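Local atomic coordinates of 2-methyl-aconitate isomerase (Shewanella oneidensis, PDB entry 5K87), a protein that catalyses the cis-trans isomerization of 2-methyl-aconitate in the 2-methylcitrate cycle, through which propionate is degraded. Residues Val161-Asp166 / Ala386-Glu391; Thr17-Gly22 / Gly26-Leu31; Val77-Ser82 / Ala114-Phe119. The protein carries 1 engineered substitution. One frame throughout, in Å; residues are numbered along the deposited sequence.

Contact 1. Residues Val161-Asp166 / Ala386-Glu391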
ATOM      1  N   VAL A 161      14.392 -14.680  17.962  1.00 14.94           N
ATOM      2  CA  VAL A 161      14.257 -13.236  18.011  1.00 14.57           C
ATOM      3  C   VAL A 161      13.084 -12.848  18.909  1.00 13.48           C
ATOM      4  O   VAL A 161      11.988 -13.420  18.808  1.00 13.65           O
ATOM      5  CB  VAL A 161      14.080 -12.647  16.598  1.00 12.79           C
ATOM      6  CG1 VAL A 161      13.739 -11.164  16.675  1.00 13.27           C
ATOM      7  CG2 VAL A 161      15.339 -12.884  15.758  1.00 14.28           C
ATOM      8  N   GLN A 162      13.326 -11.892  19.795  1.00 13.20           N
ATOM      9  CA  GLN A 162      12.270 -11.275  20.560  1.00 12.89           C
ATOM     10  C   GLN A 162      11.735 -10.117  19.716  1.00 13.85           C
ATOM     11  O   GLN A 162      12.387  -9.082  19.597  1.00 13.96           O
ATOM     12  CB  GLN A 162      12.823 -10.774  21.897  1.00 13.99           C
ATOM     13  CG  GLN A 162      11.836  -9.954  22.714  1.00 14.74           C
ATOM     14  CD  GLN A 162      10.715 -10.800  23.297  1.00 14.92           C
ATOM     15  OE1 GLN A 162      10.965 -11.840  23.913  1.00 17.29           O
ATOM     16  NE2 GLN A 162       9.478 -10.369  23.092  1.00 14.43           N
ATOM     17  N   GLU A 163      10.570 -10.305  19.105  1.00 12.50           N
ATOM     18  CA  GLU A 163       9.998  -9.305  18.205  1.00 13.28           C
ATOM     19  C   GLU A 163       9.158  -8.285  18.949  1.00 13.03           C
ATOM     20  O   GLU A 163       9.200  -7.091  18.663  1.00 13.46           O
ATOM     21  CB  GLU A 163       9.091  -9.985  17.177  1.00 13.53           C
ATOM     22  CG  GLU A 163       9.741 -11.019  16.309  1.00 13.47           C
ATOM     23  CD  GLU A 163       8.795 -11.444  15.205  1.00 12.79           C
ATOM     24  OE1 GLU A 163       7.841 -12.225  15.470  1.00 13.05           O
ATOM     25  OE2 GLU A 163       8.966 -10.949  14.060  1.00 13.43           O
ATOM     26  N   THR A 164       8.366  -8.774  19.900  1.00 13.21           N
ATOM     27  CA  THR A 164       7.371  -7.956  20.574  1.00 13.70           C
ATOM     28  C   THR A 164       7.985  -7.206  21.751  1.00 14.17           C
ATOM     29  O   THR A 164       9.020  -7.609  22.279  1.00 14.19           O
ATOM     30  CB  THR A 164       6.214  -8.831  21.082  1.00 13.85           C
ATOM     31  OG1 THR A 164       6.748  -9.861  21.924  1.00 15.66           O
ATOM     32  CG2 THR A 164       5.471  -9.486  19.909  1.00 14.97           C
ATOM     33  N   GLY A 165       7.347  -6.115  22.155  1.00 14.05           N
ATOM     34  CA  GLY A 165       7.902  -5.282  23.206  1.00 14.72           C
ATOM     35  C   GLY A 165       7.125  -3.990  23.350  1.00 16.35           C
ATOM     36  O   GLY A 165       6.056  -3.836  22.766  1.00 16.59           O
ATOM     37  N   ASP A 166       7.665  -3.053  24.122  1.00 15.77           N
ATOM     38  CA  ASP A 166       6.952  -1.818  24.413  1.00 17.14           C
ATOM     39  C   ASP A 166       7.627  -0.569  23.854  1.00 15.97           C
ATOM     40  O   ASP A 166       7.277   0.551  24.231  1.00 18.05           O
ATOM     41  CB  ASP A 166       6.700  -1.665  25.924  1.00 18.31           C
ATOM     42  CG  ASP A 166       7.979  -1.653  26.746  1.00 21.69           C
ATOM     43  OD1 ASP A 166       9.087  -1.553  26.183  1.00 21.46           O
ATOM     44  OD2 ASP A 166       7.870  -1.730  27.991  1.00 29.45           O
ATOM     45  N   ALA A 386      11.448  -4.101  14.550  1.00 11.79           N
ATOM     46  CA  ALA A 386      11.080  -4.888  13.381  1.00 11.91           C
ATOM     47  C   ALA A 386      10.153  -6.010  13.758  1.00 10.91           C
ATOM     48  O   ALA A 386      10.158  -6.478  14.895  1.00 11.97           O
ATOM     49  CB  ALA A 386      12.319  -5.469  12.734  1.00 11.46           C
ATOM     50  N   ARG A 387       9.373  -6.477  12.794  1.00 10.90           N
ATOM     51  CA  ARG A 387       8.575  -7.672  13.006  1.00 11.98           C
ATOM     52  C   ARG A 387       8.199  -8.321  11.690  1.00 11.18           C
ATOM     53  O   ARG A 387       8.029  -7.647  10.664  1.00 11.62           O
ATOM     54  CB  ARG A 387       7.330  -7.386  13.853  1.00 16.78           C
ATOM     55  CG  ARG A 387       6.448  -6.293  13.311  1.00 18.34           C
ATOM     56  CD  ARG A 387       5.201  -6.037  14.172  1.00 21.94           C
ATOM     57  NE  ARG A 387       4.231  -7.111  14.016  1.00 20.51           N
ATOM     58  CZ  ARG A 387       3.106  -7.066  13.298  1.00 14.18           C
ATOM     59  NH1 ARG A 387       2.375  -8.154  13.249  1.00 15.75           N
ATOM     60  NH2 ARG A 387       2.698  -5.979  12.657  1.00 17.04           N
ATOM     61  N   VAL A 388       8.057  -9.633  11.733  1.00 10.79           N
ATOM     62  CA  VAL A 388       7.509 -10.373  10.628  1.00 11.91           C
ATOM     63  C   VAL A 388       6.010 -10.124  10.513  1.00 11.01           C
ATOM     64  O   VAL A 388       5.262 -10.234  11.503  1.00 11.99           O
ATOM     65  CB  VAL A 388       7.766 -11.863  10.826  1.00 11.78           C
ATOM     66  CG1 VAL A 388       7.036 -12.683   9.761  1.00 12.68           C
ATOM     67  CG2 VAL A 388       9.255 -12.139  10.806  1.00 12.86           C
ATOM     68  N   LEU A 389       5.581  -9.796   9.291  1.00 10.18           N
ATOM     69  CA  LEU A 389       4.171  -9.634   8.959  1.00 10.14           C
ATOM     70  C   LEU A 389       3.585 -10.904   8.341  1.00 10.58           C
ATOM     71  O   LEU A 389       2.479 -11.324   8.684  1.00 11.45           O
ATOM     72  CB  LEU A 389       4.001  -8.457   7.989  1.00 10.78           C
ATOM     73  CG  LEU A 389       4.607  -7.133   8.459  1.00 11.42           C
ATOM     74  CD1 LEU A 389       4.447  -6.059   7.388  1.00 13.64           C
ATOM     75  CD2 LEU A 389       3.989  -6.680   9.763  1.00 14.84           C
ATOM     76  N   MET A 390       4.321 -11.507   7.419  1.00 10.18           N
ATOM     77  CA  MET A 390       3.885 -12.739   6.773  1.00 10.74           C
ATOM     78  C   MET A 390       5.119 -13.514   6.354  1.00 10.97           C
ATOM     79  O   MET A 390       6.122 -12.924   5.952  1.00 11.61           O
ATOM     80  CB  MET A 390       2.998 -12.460   5.556  1.00 11.15           C
ATOM     81  CG  MET A 390       2.318 -13.714   4.991  1.00 11.96           C
ATOM     82  SD  MET A 390       1.043 -13.321   3.784  1.00 12.96           S
ATOM     83  CE  MET A 390       0.298 -14.935   3.609  1.00 13.67           C
ATOM     84  N   GLU A 391       5.057 -14.836   6.456  1.00 12.11           N
ATOM     85  CA  GLU A 391       6.180 -15.692   6.097  0.58 12.90           C
ATOM     86  C   GLU A 391       5.640 -16.865   5.285  1.00 12.76           C
ATOM     87  O   GLU A 391       4.535 -17.361   5.547  1.00 16.52           O
ATOM     88  CB  GLU A 391       6.892 -16.178   7.367  0.58 14.81           C
ATOM     89  CG  GLU A 391       8.193 -16.956   7.166  0.58 18.15           C
ATOM     90  CD  GLU A 391       8.797 -17.434   8.486  0.58 23.17           C
ATOM     91  OE1 GLU A 391      10.038 -17.366   8.640  0.58 26.19           O
ATOM     92  OE2 GLU A 391       8.036 -17.880   9.370  0.58 18.46           O
TER
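Glu163 is the residue of 161-166 that reaches across to the strand, touching Arg387 and Val388 with its side chain. Val161 ends strand 160-161 and lies against Ala118 and Ile121 of helix 113-122. From Gln162, NE2 gives a hydrogen bond of 2.9 Å to Thr164 O, which lies close to the amide plane, while the donor stands above the carbonyl plane.

Glu163 points at the strand. Its CG stands anti to the carbonyl carbon (chi1 -59°), and the chain runs on extended to the carboxylate. OE2 accepts the backbone N-H of Val388 at 2.8 Å from N. The bond is almost straight, 176° at the hydrogen, and the N-H meets OE2 nearly along the C-O axis. OE2 also lies 3.5 Å from Arg387 CA and 3.5 Å from Val388 CG2. The other oxygen, OE1, forms a salt bridge with Arg395 of the second subunit. The carboxylate is thus gripped at both oxygens, which would probably favour its ionised form. With an alanine here, the Val388 N-H would probably lose this acceptor and Arg395 of the second subunit one of its carboxylate partners.

The PrpF family belongs to the diaminopimelate epimerase clan, whose domains wrap a curled sheet round a central helix; 374-391 is a strand of this sheet. Just past Val388, a classic beta bulge sets Leu389 and Met390 together against the single residue Tyr18. Met390 and Glu391 then pair with an antiparallel strand of the second subunit. Arg387 turns its end away from Glu163: its NH1 is hydrogen-bonded to Gln11 and its NH2 forms a salt bridge with Asp64, both of the second subunit. Leu389 CD2 lies over one face of its guanidinium, toward the rim.

Contact 2. Residues Thr17-Gly22 / Gly26-Leu31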
ATOM      1  N   THR A  17      10.001 -13.703   3.308  1.00 10.25           N
ATOM      2  CA  THR A  17       9.389 -13.169   4.511  1.00 11.26           C
ATOM      3  C   THR A  17       9.092 -11.694   4.281  1.00  9.61           C
ATOM      4  O   THR A  17       9.971 -10.936   3.850  1.00 11.88           O
ATOM      5  CB  THR A  17      10.327 -13.311   5.712  1.00 11.97           C
ATOM      6  OG1 THR A  17      10.716 -14.682   5.850  1.00 12.83           O
ATOM      7  CG2 THR A  17       9.630 -12.874   6.977  1.00 12.40           C
ATOM      8  N   TYR A  18       7.872 -11.282   4.584  1.00 10.51           N
ATOM      9  CA  TYR A  18       7.453  -9.902   4.461  1.00 10.53           C
ATOM     10  C   TYR A  18       7.525  -9.289   5.856  1.00 10.02           C
ATOM     11  O   TYR A  18       6.904  -9.812   6.803  1.00 10.31           O
ATOM     12  CB  TYR A  18       6.034  -9.902   3.909  1.00 10.68           C
ATOM     13  CG  TYR A  18       5.387  -8.569   3.642  1.00 10.83           C
ATOM     14  CD1 TYR A  18       5.985  -7.613   2.824  1.00 12.74           C
ATOM     15  CD2 TYR A  18       4.138  -8.297   4.166  1.00 13.72           C
ATOM     16  CE1 TYR A  18       5.328  -6.414   2.555  1.00 14.47           C
ATOM     17  CE2 TYR A  18       3.491  -7.114   3.904  1.00 16.49           C
ATOM     18  CZ  TYR A  18       4.092  -6.182   3.103  1.00 15.29           C
ATOM     19  OH  TYR A  18       3.407  -5.014   2.864  1.00 21.18           O
ATOM     20  N   MET A  19       8.318  -8.224   6.000  1.00  9.74           N
ATOM     21  CA  MET A  19       8.619  -7.661   7.317  1.00 10.43           C
ATOM     22  C   MET A  19       8.436  -6.165   7.337  1.00 10.05           C
ATOM     23  O   MET A  19       8.650  -5.489   6.318  1.00 11.47           O
ATOM     24  CB  MET A  19      10.066  -7.946   7.734  1.00 11.22           C
ATOM     25  CG  MET A  19      10.435  -9.406   7.726  1.00 11.49           C
ATOM     26  SD  MET A  19      12.081  -9.712   8.390  1.00 12.36           S
ATOM     27  CE  MET A  19      11.898  -9.205  10.101  1.00 13.57           C
ATOM     28  N   ARG A  20       8.059  -5.638   8.498  1.00 10.48           N
ATOM     29  CA  ARG A  20       8.280  -4.230   8.790  1.00 10.79           C
ATOM     30  C   ARG A  20       9.643  -4.055   9.450  1.00 10.92           C
ATOM     31  O   ARG A  20       9.987  -4.797  10.382  1.00 11.39           O
ATOM     32  CB  ARG A  20       7.202  -3.670   9.719  1.00 11.02           C
ATOM     33  CG  ARG A  20       7.473  -2.221  10.092  1.00 11.64           C
ATOM     34  CD  ARG A  20       6.531  -1.654  11.164  1.00 11.53           C
ATOM     35  NE  ARG A  20       6.660  -2.328  12.460  1.00 10.83           N
ATOM     36  CZ  ARG A  20       7.681  -2.172  13.297  1.00 11.67           C
ATOM     37  NH1 ARG A  20       8.691  -1.367  12.995  1.00 12.59           N
ATOM     38  NH2 ARG A  20       7.690  -2.840  14.448  1.00 12.71           N
ATOM     39  N   GLY A  21      10.432  -3.102   8.959  1.00 10.03           N
ATOM     40  CA  GLY A  21      11.627  -2.648   9.650  1.00 11.49           C
ATOM     41  C   GLY A  21      11.527  -1.144   9.785  1.00 11.48           C
ATOM     42  O   GLY A  21      11.368  -0.455   8.780  1.00 11.81           O
ATOM     43  N   GLY A  22      11.585  -0.629  11.010  1.00 10.99           N
ATOM     44  CA  GLY A  22      11.373   0.792  11.213  1.00 11.72           C
ATOM     45  C   GLY A  22      10.045   1.215  10.605  1.00 11.26           C
ATOM     46  O   GLY A  22       9.017   0.556  10.809  1.00 11.67           O
ATOM     47  N   GLY A  26       9.225  -4.458   3.582  1.00 10.33           N
ATOM     48  CA  GLY A  26       9.918  -5.042   2.456  1.00 12.09           C
ATOM     49  C   GLY A  26       9.786  -6.547   2.409  1.00 10.10           C
ATOM     50  O   GLY A  26       9.405  -7.191   3.392  1.00 10.56           O
ATOM     51  N   VAL A  27      10.101  -7.104   1.247  1.00 10.39           N
ATOM     52  CA  VAL A  27      10.125  -8.542   1.043  1.00  9.89           C
ATOM     53  C   VAL A  27      11.572  -9.012   1.115  1.00 10.86           C
ATOM     54  O   VAL A  27      12.444  -8.512   0.383  1.00 11.58           O
ATOM     55  CB  VAL A  27       9.498  -8.942  -0.311  1.00 10.41           C
ATOM     56  CG1 VAL A  27       9.459 -10.453  -0.426  1.00 12.49           C
ATOM     57  CG2 VAL A  27       8.104  -8.346  -0.467  1.00 14.40           C
ATOM     58  N   PHE A  28      11.817  -9.965   2.012  1.00 10.08           N
ATOM     59  CA  PHE A  28      13.149 -10.470   2.340  1.00 10.16           C
ATOM     60  C   PHE A  28      13.352 -11.878   1.813  1.00 10.31           C
ATOM     61  O   PHE A  28      12.471 -12.736   1.963  1.00 11.29           O
ATOM     62  CB  PHE A  28      13.312 -10.528   3.859  1.00 10.75           C
ATOM     63  CG  PHE A  28      13.465  -9.182   4.505  1.00  9.75           C
ATOM     64  CD1 PHE A  28      12.412  -8.288   4.521  1.00 11.23           C
ATOM     65  CD2 PHE A  28      14.661  -8.811   5.100  1.00 11.71           C
ATOM     66  CE1 PHE A  28      12.552  -7.036   5.099  1.00 11.66           C
ATOM     67  CE2 PHE A  28      14.806  -7.557   5.698  1.00 12.63           C
ATOM     68  CZ  PHE A  28      13.752  -6.677   5.685  1.00 11.84           C
ATOM     69  N   PHE A  29      14.516 -12.123   1.221  1.00 10.41           N
ATOM     70  CA  PHE A  29      14.887 -13.426   0.689  1.00 11.52           C
ATOM     71  C   PHE A  29      16.260 -13.832   1.187  1.00 10.53           C
ATOM     72  O   PHE A  29      17.188 -13.005   1.238  1.00 11.71           O
ATOM     73  CB  PHE A  29      15.005 -13.376  -0.837  1.00 11.74           C
ATOM     74  CG  PHE A  29      13.769 -12.907  -1.551  1.00 11.02           C
ATOM     75  CD1 PHE A  29      12.817 -13.812  -1.986  1.00 12.60           C
ATOM     76  CD2 PHE A  29      13.582 -11.562  -1.817  1.00 12.98           C
ATOM     77  CE1 PHE A  29      11.690 -13.374  -2.664  1.00 14.13           C
ATOM     78  CE2 PHE A  29      12.455 -11.123  -2.491  1.00 13.85           C
ATOM     79  CZ  PHE A  29      11.515 -12.032  -2.915  1.00 14.34           C
ATOM     80  N   ARG A  30      16.415 -15.114   1.501  1.00 11.39           N
ATOM     81  CA  ARG A  30      17.738 -15.712   1.592  1.00 12.41           C
ATOM     82  C   ARG A  30      18.201 -15.971   0.181  1.00 12.38           C
ATOM     83  O   ARG A  30      17.428 -16.474  -0.642  1.00 13.88           O
ATOM     84  CB  ARG A  30      17.677 -17.081   2.258  1.00 15.59           C
ATOM     85  CG  ARG A  30      17.515 -17.136   3.748  1.00 19.87           C
ATOM     86  CD  ARG A  30      17.955 -18.519   4.275  1.00 20.97           C
ATOM     87  NE  ARG A  30      17.290 -19.600   3.552  1.00 20.73           N
ATOM     88  CZ  ARG A  30      17.420 -20.895   3.825  1.00 24.36           C
ATOM     89  NH1 ARG A  30      18.202 -21.292   4.822  1.00 30.84           N
ATOM     90  NH2 ARG A  30      16.763 -21.790   3.098  1.00 21.72           N
ATOM     91  N   LEU A  31      19.459 -15.663  -0.097  0.59 12.75           N
ATOM     92  CA  LEU A  31      20.022 -15.869  -1.423  0.59 14.87           C
ATOM     93  C   LEU A  31      19.770 -17.283  -1.947  0.59 13.66           C
ATOM     94  O   LEU A  31      19.338 -17.465  -3.085  0.59 14.52           O
ATOM     95  CB  LEU A  31      21.519 -15.575  -1.392  0.59 14.30           C
ATOM     96  CG  LEU A  31      22.288 -15.820  -2.688  0.59 15.18           C
ATOM     97  CD1 LEU A  31      21.821 -14.865  -3.777  0.59 17.37           C
ATOM     98  CD2 LEU A  31      23.777 -15.659  -2.445  0.59 17.71           C
TER
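First torsions of -56° in Met19 and -73° in Phe28 turn each CG to the side of its backbone N, and the two side chains, which already rise from the face that carries Thr17, meet there. The extended second torsion of Met19 then carries SD over the centre of the Phe28 ring, 4.0 Å from its centroid and only 6° off the ring normal. It is a Met-aromatic contact made over the face. The two side chains cross at about a right angle, and Met19 CB also meets Phe28 CE1 at 3.7 Å.

The backbones form an antiparallel beta hairpin. Substrate-binding Ser24 opens its second strand, just after the connection. Thr17 and Phe28 are a hydrogen-bonded pair: Phe28 N to Thr17 O measures 2.8 Å, and Thr17 N to Phe28 O 3.0 Å. Met19 and Gly26 make a second such pair.

Between them lies the non-hydrogen-bonded pair Tyr18 and Val27, on the other face. There Tyr18 CD1 touches Val27 CG2 at 4.0 Å and Gly26 O at 3.5 Å, both obliquely to the ring. Met66 of the second subunit packs on Tyr18.

Arg20 bends back so that NH1 meets Gly22 O at 2.9 Å, close to the guanidinium plane. NH1 also bonds to Ser385 OG, and NE makes a salt bridge with Asp64 of the second subunit.

Contact 3. Residues Val77-Ser82 / Ala114-Phe119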
ATOM      1  N   VAL A  77      14.953  -7.148  -0.217  1.00 10.32           N
ATOM      2  CA  VAL A  77      16.199  -7.389   0.496  1.00 10.12           C
ATOM      3  C   VAL A  77      16.658  -8.812   0.215  1.00 10.15           C
ATOM      4  O   VAL A  77      15.859  -9.755   0.277  1.00 11.09           O
ATOM      5  CB  VAL A  77      15.995  -7.221   2.018  1.00 11.15           C
ATOM      6  CG1 VAL A  77      17.230  -7.653   2.791  1.00 12.46           C
ATOM      7  CG2 VAL A  77      15.613  -5.786   2.363  1.00 12.13           C
ATOM      8  N   ILE A  78      17.940  -8.968  -0.114  1.00 10.15           N
ATOM      9  CA  ILE A  78      18.538 -10.289  -0.271  1.00 11.30           C
ATOM     10  C   ILE A  78      19.686 -10.428   0.718  1.00 10.39           C
ATOM     11  O   ILE A  78      20.603  -9.600   0.736  1.00 11.64           O
ATOM     12  CB  ILE A  78      19.053 -10.510  -1.705  1.00 11.11           C
ATOM     13  CG1 ILE A  78      17.889 -10.464  -2.697  1.00 12.98           C
ATOM     14  CG2 ILE A  78      19.801 -11.845  -1.820  1.00 12.56           C
ATOM     15  CD1 ILE A  78      18.328 -10.400  -4.145  1.00 15.08           C
ATOM     16  N   LEU A  79      19.614 -11.466   1.544  1.00 10.95           N
ATOM     17  CA  LEU A  79      20.621 -11.712   2.567  1.00 11.36           C
ATOM     18  C   LEU A  79      21.331 -13.029   2.317  1.00 11.75           C
ATOM     19  O   LEU A  79      20.725 -13.980   1.814  1.00 12.76           O
ATOM     20  CB  LEU A  79      19.968 -11.745   3.949  1.00 12.37           C
ATOM     21  CG  LEU A  79      19.178 -10.478   4.302  1.00 13.26           C
ATOM     22  CD1 LEU A  79      18.593 -10.520   5.702  1.00 18.86           C
ATOM     23  CD2 LEU A  79      20.044  -9.241   4.152  1.00 13.64           C
ATOM     24  N   SER A  80      22.603 -13.091   2.699  1.00 12.10           N
ATOM     25  CA  SER A  80      23.413 -14.286   2.517  1.00 13.06           C
ATOM     26  C   SER A  80      24.496 -14.320   3.583  1.00 13.31           C
ATOM     27  O   SER A  80      24.762 -13.317   4.248  1.00 13.75           O
ATOM     28  CB  SER A  80      24.066 -14.257   1.144  1.00 15.11           C
ATOM     29  OG  SER A  80      24.799 -13.058   0.969  1.00 19.11           O
ATOM     30  N   HIS A  81      25.124 -15.482   3.743  1.00 15.67           N
ATOM     31  CA  HIS A  81      26.317 -15.603   4.584  1.00 16.96           C
ATOM     32  C   HIS A  81      27.395 -14.674   4.079  1.00 17.87           C
ATOM     33  O   HIS A  81      27.598 -14.536   2.874  1.00 20.53           O
ATOM     34  CB  HIS A  81      26.887 -17.021   4.521  1.00 20.92           C
ATOM     35  CG  HIS A  81      26.002 -18.065   5.114  0.91 21.50           C
ATOM     36  ND1 HIS A  81      25.820 -18.205   6.476  0.87 22.27           N
ATOM     37  CD2 HIS A  81      25.264 -19.041   4.537  0.95 22.36           C
ATOM     38  CE1 HIS A  81      24.998 -19.210   6.706  1.00 21.31           C
ATOM     39  NE2 HIS A  81      24.646 -19.739   5.547  0.76 21.81           N
ATOM     40  N   SER A  82      28.115 -14.052   5.003  1.00 17.25           N
ATOM     41  CA  SER A  82      29.194 -13.154   4.618  1.00 16.78           C
ATOM     42  C   SER A  82      30.532 -13.869   4.483  1.00 17.03           C
ATOM     43  O   SER A  82      30.824 -14.808   5.223  1.00 19.82           O
ATOM     44  CB  SER A  82      29.338 -12.025   5.629  1.00 16.66           C
ATOM     45  OG  SER A  82      30.262 -11.063   5.154  1.00 15.94           O
ATOM     46  N   ALA A 114      17.130  -3.142  11.050  1.00 12.18           N
ATOM     47  CA  ALA A 114      16.705  -3.952  12.196  1.00 12.85           C
ATOM     48  C   ALA A 114      16.086  -5.282  11.749  1.00 11.95           C
ATOM     49  O   ALA A 114      16.295  -6.328  12.365  1.00 12.75           O
ATOM     50  CB  ALA A 114      15.713  -3.178  13.054  1.00 14.15           C
ATOM     51  N   ALA A 115      15.296  -5.230  10.676  1.00 11.11           N
ATOM     52  CA  ALA A 115      14.695  -6.433  10.121  1.00 11.33           C
ATOM     53  C   ALA A 115      15.745  -7.352   9.505  1.00 11.09           C
ATOM     54  O   ALA A 115      15.603  -8.575   9.573  1.00 11.82           O
ATOM     55  CB  ALA A 115      13.608  -6.080   9.118  1.00 12.05           C
ATOM     56  N   VAL A 116      16.801  -6.787   8.926  1.00 11.05           N
ATOM     57  CA  VAL A 116      17.907  -7.588   8.419  1.00 11.86           C
ATOM     58  C   VAL A 116      18.530  -8.417   9.538  1.00 10.89           C
ATOM     59  O   VAL A 116      18.776  -9.610   9.380  1.00 11.76           O
ATOM     60  CB  VAL A 116      18.974  -6.688   7.756  1.00 10.63           C
ATOM     61  CG1 VAL A 116      20.274  -7.443   7.546  1.00 12.08           C
ATOM     62  CG2 VAL A 116      18.440  -6.127   6.445  1.00 12.42           C
ATOM     63  N   GLY A 117      18.773  -7.778  10.681  1.00 11.03           N
ATOM     64  CA  GLY A 117      19.358  -8.483  11.810  1.00 12.74           C
ATOM     65  C   GLY A 117      18.480  -9.627  12.270  1.00 11.36           C
ATOM     66  O   GLY A 117      18.956 -10.744  12.472  1.00 12.73           O
ATOM     67  N   ALA A 118      17.193  -9.341  12.437  1.00 11.01           N
ATOM     68  CA  ALA A 118      16.235 -10.358  12.853  1.00 12.44           C
ATOM     69  C   ALA A 118      16.131 -11.498  11.843  1.00 12.43           C
ATOM     70  O   ALA A 118      16.117 -12.677  12.221  1.00 13.19           O
ATOM     71  CB  ALA A 118      14.876  -9.737  13.086  1.00 12.34           C
ATOM     72  N   PHE A 119      16.040 -11.155  10.557  1.00 12.37           N
ATOM     73  CA  PHE A 119      15.900 -12.164   9.515  1.00 12.34           C
ATOM     74  C   PHE A 119      17.110 -13.092   9.514  1.00 12.78           C
ATOM     75  O   PHE A 119      16.974 -14.314   9.404  1.00 14.07           O
ATOM     76  CB  PHE A 119      15.719 -11.513   8.140  1.00 12.53           C
ATOM     77  CG  PHE A 119      15.538 -12.509   7.013  1.00 13.85           C
ATOM     78  CD1 PHE A 119      16.634 -13.169   6.458  1.00 17.59           C
ATOM     79  CD2 PHE A 119      14.284 -12.795   6.519  1.00 13.93           C
ATOM     80  CE1 PHE A 119      16.467 -14.087   5.418  1.00 15.61           C
ATOM     81  CE2 PHE A 119      14.115 -13.705   5.477  1.00 13.98           C
ATOM     82  CZ  PHE A 119      15.203 -14.335   4.926  1.00 14.86           C
TER
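Leu79 is the main bump of strand 75-81 toward helix 113-122, and it lodges between Val116 and Phe119, three residues apart on the helix. A chi1 of -56° swings its CG to the side of the backbone N and sends both methyls at the helix, where they split over the hollow. CD1 goes deepest. It comes to 3.4 Å from Phe119 CD1, meeting the ring obliquely, and it also lies 3.8 Å from Val116 O. The fit against the ring is tight for two carbon atoms. CD2 turns to the valine and rests 3.8 Å from Val116 CG1.

The filling also runs the other way. Val77 and Leu79 point to the same side of the strand, and the branched end of Val116 enters the dip between them. Val116 CG2 sits over the gap, 4.1 Å from Val77 CG1 and 4.2 Å from Leu79 CD2. Val116 CG1 keeps to Leu79. Phe119 closes the hollow from one helical turn on.

No hydrogen bond joins the two segments. The side chains meet through apolar atoms alone, and the axes of strand and helix are 10.0 Å apart at closest, their directions 43° from parallel. The helix follows shortly after Cys109, the probable proton donor or acceptor, whose side chain is about 6 Å from that of Val77.

Tyr91 of strand 89-96 packs on Val77, Leu79 and Val116. Phe28 of strand 24-30 lies against Val77 and Val116, while Thr17 and Met19 of strand 12-21 cover Phe119. The helix is thus lined by successive strands of the curled sheet, consistent with the central helix of a diaminopimelate epimerase-like domain.

In the fold
All three contacts are buried, but they differ in setting. Contact 1 is polar and lies at the border with the second subunit. Contact 2 is backbone pairing within a hairpin, with a sulfur-aromatic contact on the helix-facing side and subunit contacts at Tyr18 and Arg20. Contact 3 is apolar and interior, untouched by the other subunit. Their strands are neighbours: 374-391 beside 12-21, then 24-30, then 75-81. Contacts 2 and 3 are tied through the backbone, where Phe29 N probably bonds to Val77 O. Helix 113-122 is common ground, since Ala115 receives Ala386 from contact 1 and Phe28 from contact 2.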